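Local coordinates for putative uncharacterized protein (Pseudomonas phage 201phi2-1, PDB 3R4V), which belongs to the phage tubulin-like protein family and carries guanosine-5'-diphosphate in this model, at residues I78-F83 with A107-S112. Numbering follows the deposited sequence.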
ATOM      1  N   ILE A  78      -1.896  14.580  11.108  1.00 32.39           N
ATOM      2  CA  ILE A  78      -0.751  13.691  10.907  1.00 29.80           C
ATOM      3  C   ILE A  78       0.531  14.448  11.203  1.00 32.72           C
ATOM      4  O   ILE A  78       0.907  15.352  10.466  1.00 38.39           O
ATOM      5  CB  ILE A  78      -0.722  13.099   9.475  1.00 30.25           C
ATOM      6  CG1 ILE A  78      -2.014  12.320   9.197  1.00 30.04           C
ATOM      7  CG2 ILE A  78       0.516  12.211   9.282  1.00 22.62           C
ATOM      8  CD1 ILE A  78      -2.176  11.875   7.739  1.00 25.80           C
ATOM      9  N   PRO A  79       1.202  14.094  12.304  1.00 37.95           N
ATOM     10  CA  PRO A  79       2.406  14.807  12.741  1.00 39.37           C
ATOM     11  C   PRO A  79       3.522  14.725  11.708  1.00 29.71           C
ATOM     12  O   PRO A  79       3.538  13.803  10.900  1.00 33.53           O
ATOM     13  CB  PRO A  79       2.837  14.037  13.994  1.00 40.42           C
ATOM     14  CG  PRO A  79       1.658  13.227  14.398  1.00 46.33           C
ATOM     15  CD  PRO A  79       0.907  12.927  13.149  1.00 39.94           C
ATOM     16  N   GLU A  80       4.441  15.684  11.739  1.00 35.52           N
ATOM     17  CA  GLU A  80       5.668  15.584  10.962  1.00 36.08           C
ATOM     18  C   GLU A  80       6.465  14.394  11.473  1.00 39.40           C
ATOM     19  O   GLU A  80       6.643  14.230  12.683  1.00 37.52           O
ATOM     20  CB  GLU A  80       6.506  16.857  11.089  1.00 41.49           C
ATOM     21  CG  GLU A  80       5.874  18.103  10.474  1.00 54.69           C
ATOM     22  CD  GLU A  80       5.785  18.038   8.954  1.00 64.91           C
ATOM     23  OE1 GLU A  80       6.666  17.406   8.325  1.00 62.39           O
ATOM     24  OE2 GLU A  80       4.833  18.624   8.387  1.00 65.89           O
ATOM     25  N   ALA A  81       6.936  13.558  10.559  1.00 33.94           N
ATOM     26  CA  ALA A  81       7.740  12.405  10.951  1.00 36.69           C
ATOM     27  C   ALA A  81       8.919  12.201  10.014  1.00 36.99           C
ATOM     28  O   ALA A  81       8.904  12.659   8.871  1.00 39.25           O
ATOM     29  CB  ALA A  81       6.883  11.154  11.011  1.00 29.35           C
ATOM     30  N   ASP A  82       9.940  11.511  10.509  1.00 30.01           N
ATOM     31  CA  ASP A  82      11.114  11.193   9.707  1.00 29.94           C
ATOM     32  C   ASP A  82      10.841  10.127   8.645  1.00 27.06           C
ATOM     33  O   ASP A  82      11.590  10.004   7.675  1.00 30.93           O
ATOM     34  CB  ASP A  82      12.269  10.746  10.603  1.00 34.19           C
ATOM     35  CG  ASP A  82      12.858  11.892  11.415  1.00 41.47           C
ATOM     36  OD1 ASP A  82      12.786  13.048  10.943  1.00 39.18           O
ATOM     37  OD2 ASP A  82      13.389  11.631  12.521  1.00 38.63           O
ATOM     38  N   PHE A  83       9.787   9.340   8.840  1.00 29.68           N
ATOM     39  CA  PHE A  83       9.425   8.313   7.874  1.00 23.82           C
ATOM     40  C   PHE A  83       7.945   8.016   8.016  1.00 21.36           C
ATOM     41  O   PHE A  83       7.384   8.171   9.097  1.00 24.88           O
ATOM     42  CB  PHE A  83      10.257   7.044   8.135  1.00 25.94           C
ATOM     43  CG  PHE A  83      10.236   6.048   7.005  1.00 26.57           C
ATOM     44  CD1 PHE A  83      11.142   6.138   5.954  1.00 19.92           C
ATOM     45  CD2 PHE A  83       9.328   5.010   7.003  1.00 21.42           C
ATOM     46  CE1 PHE A  83      11.132   5.209   4.918  1.00 24.27           C
ATOM     47  CE2 PHE A  83       9.308   4.081   5.973  1.00 20.42           C
ATOM     48  CZ  PHE A  83      10.216   4.173   4.930  1.00 21.75           C
ATOM     49  N   ALA A 107       4.180  13.396  -0.350  1.00 23.00           N
ATOM     50  CA  ALA A 107       5.158  13.813  -1.352  1.00 21.19           C
ATOM     51  C   ALA A 107       5.392  15.334  -1.275  1.00 26.62           C
ATOM     52  O   ALA A 107       6.526  15.791  -1.368  1.00 28.19           O
ATOM     53  CB  ALA A 107       4.722  13.384  -2.765  1.00 18.70           C
ATOM     54  N   ASP A 108       4.327  16.116  -1.093  1.00 23.07           N
ATOM     55  CA  ASP A 108       4.481  17.567  -0.968  1.00 29.74           C
ATOM     56  C   ASP A 108       5.311  17.955   0.268  1.00 33.86           C
ATOM     57  O   ASP A 108       5.977  18.989   0.261  1.00 37.60           O
ATOM     58  CB  ASP A 108       3.123  18.289  -0.952  1.00 31.34           C
ATOM     59  CG  ASP A 108       2.417  18.277  -2.311  1.00 29.58           C
ATOM     60  OD1 ASP A 108       3.040  17.928  -3.338  1.00 31.73           O
ATOM     61  OD2 ASP A 108       1.222  18.649  -2.357  1.00 41.17           O
ATOM     62  N   ARG A 109       5.270  17.131   1.319  1.00 31.20           N
ATOM     63  CA  ARG A 109       6.108  17.343   2.510  1.00 34.27           C
ATOM     64  C   ARG A 109       7.570  16.984   2.246  1.00 34.83           C
ATOM     65  O   ARG A 109       8.412  17.139   3.122  1.00 32.95           O
ATOM     66  CB  ARG A 109       5.623  16.505   3.703  1.00 27.15           C
ATOM     67  CG  ARG A 109       4.239  16.830   4.229  1.00 31.13           C
ATOM     68  CD  ARG A 109       3.936  16.052   5.514  1.00 29.52           C
ATOM     69  NE  ARG A 109       2.648  16.438   6.091  1.00 31.39           N
ATOM     70  CZ  ARG A 109       2.165  15.974   7.242  1.00 31.65           C
ATOM     71  NH1 ARG A 109       2.863  15.110   7.961  1.00 36.74           N
ATOM     72  NH2 ARG A 109       0.983  16.390   7.680  1.00 32.08           N
ATOM     73  N   LYS A 110       7.860  16.483   1.048  1.00 30.06           N
ATOM     74  CA  LYS A 110       9.195  15.973   0.713  1.00 31.37           C
ATOM     75  C   LYS A 110       9.579  14.802   1.615  1.00 30.32           C
ATOM     76  O   LYS A 110      10.751  14.593   1.930  1.00 27.22           O
ATOM     77  CB  LYS A 110      10.244  17.090   0.785  1.00 31.51           C
ATOM     78  CG  LYS A 110       9.924  18.276  -0.117  1.00 38.60           C
ATOM     79  CD  LYS A 110       9.513  17.797  -1.506  1.00 36.85           C
ATOM     80  CE  LYS A 110      10.083  18.669  -2.604  1.00 42.94           C
ATOM     81  NZ  LYS A 110       9.704  18.147  -3.949  1.00 43.84           N
ATOM     82  N   ALA A 111       8.571  14.034   2.013  1.00 26.56           N
ATOM     83  CA  ALA A 111       8.752  12.908   2.928  1.00 31.62           C
ATOM     84  C   ALA A 111       9.363  11.632   2.334  1.00 29.94           C
ATOM     85  O   ALA A 111       9.309  11.374   1.117  1.00 23.69           O
ATOM     86  CB  ALA A 111       7.429  12.572   3.603  1.00 28.67           C
ATOM     87  N   SER A 112       9.951  10.840   3.227  1.00 26.65           N
ATOM     88  CA  SER A 112      10.399   9.488   2.929  1.00 25.50           C
ATOM     89  C   SER A 112       9.333   8.522   3.427  1.00 23.84           C
ATOM     90  O   SER A 112       8.946   8.563   4.598  1.00 23.77           O
ATOM     91  CB  SER A 112      11.709   9.191   3.666  1.00 25.21           C
ATOM     92  OG  SER A 112      12.747  10.070   3.267  1.00 29.08           O
TER
HETATM   93  O   HOH W   1       9.841  11.926   5.918  1.00 31.85           O
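The Arg109 guanidinium has Glu80 OE2 above one face, displaced toward the rim on the NE side, and at its edge, near its plane, the carbonyl oxygens of Ile78 and Pro79; the Phe83 ring carries Ser112 O over one face. These meetings tie together two loops of the tubulin-like fold, each leading from a helix into a neighbouring parallel strand, 84-89 and 113-119. The Arg109 chain runs extended from CG to NE and delivers the guanidinium end-on to Ile78, whose O takes NH2 at 3.0 Å. NH1 bonds to the same Ile78 O at 3.2 Å; NH2 lies closer to the carbonyl plane, while NH1 stands well above it. NH1 also reaches Pro79 O in a weak bond of 3.3 Å and is hydrogen-bonded to Tyr84 OH, so its two hydrogens serve three oxygens, which should limit the rotation of this end. Glu80, bent at chi2 (-68°), brings its carboxylate across the arginine; its OE2 stays 3.9 Å from Arg109 NE, a long salt bridge in which no N-H points at the oxygen. Beyond the helix end, where Lys110 turns with positive phi in a Schellman motif, the chain comes in beside Phe83. The Phe83 ring also packs on Val191 of helix 188-195. A water bridges the loops, donating to Ala81 O and, weakly, to Asp82 O, and accepting from Ser112 N at 2.9 Å. Next to it, Phe83 CA lies 3.3 Å from Ser112 O in a CA-H...O contact.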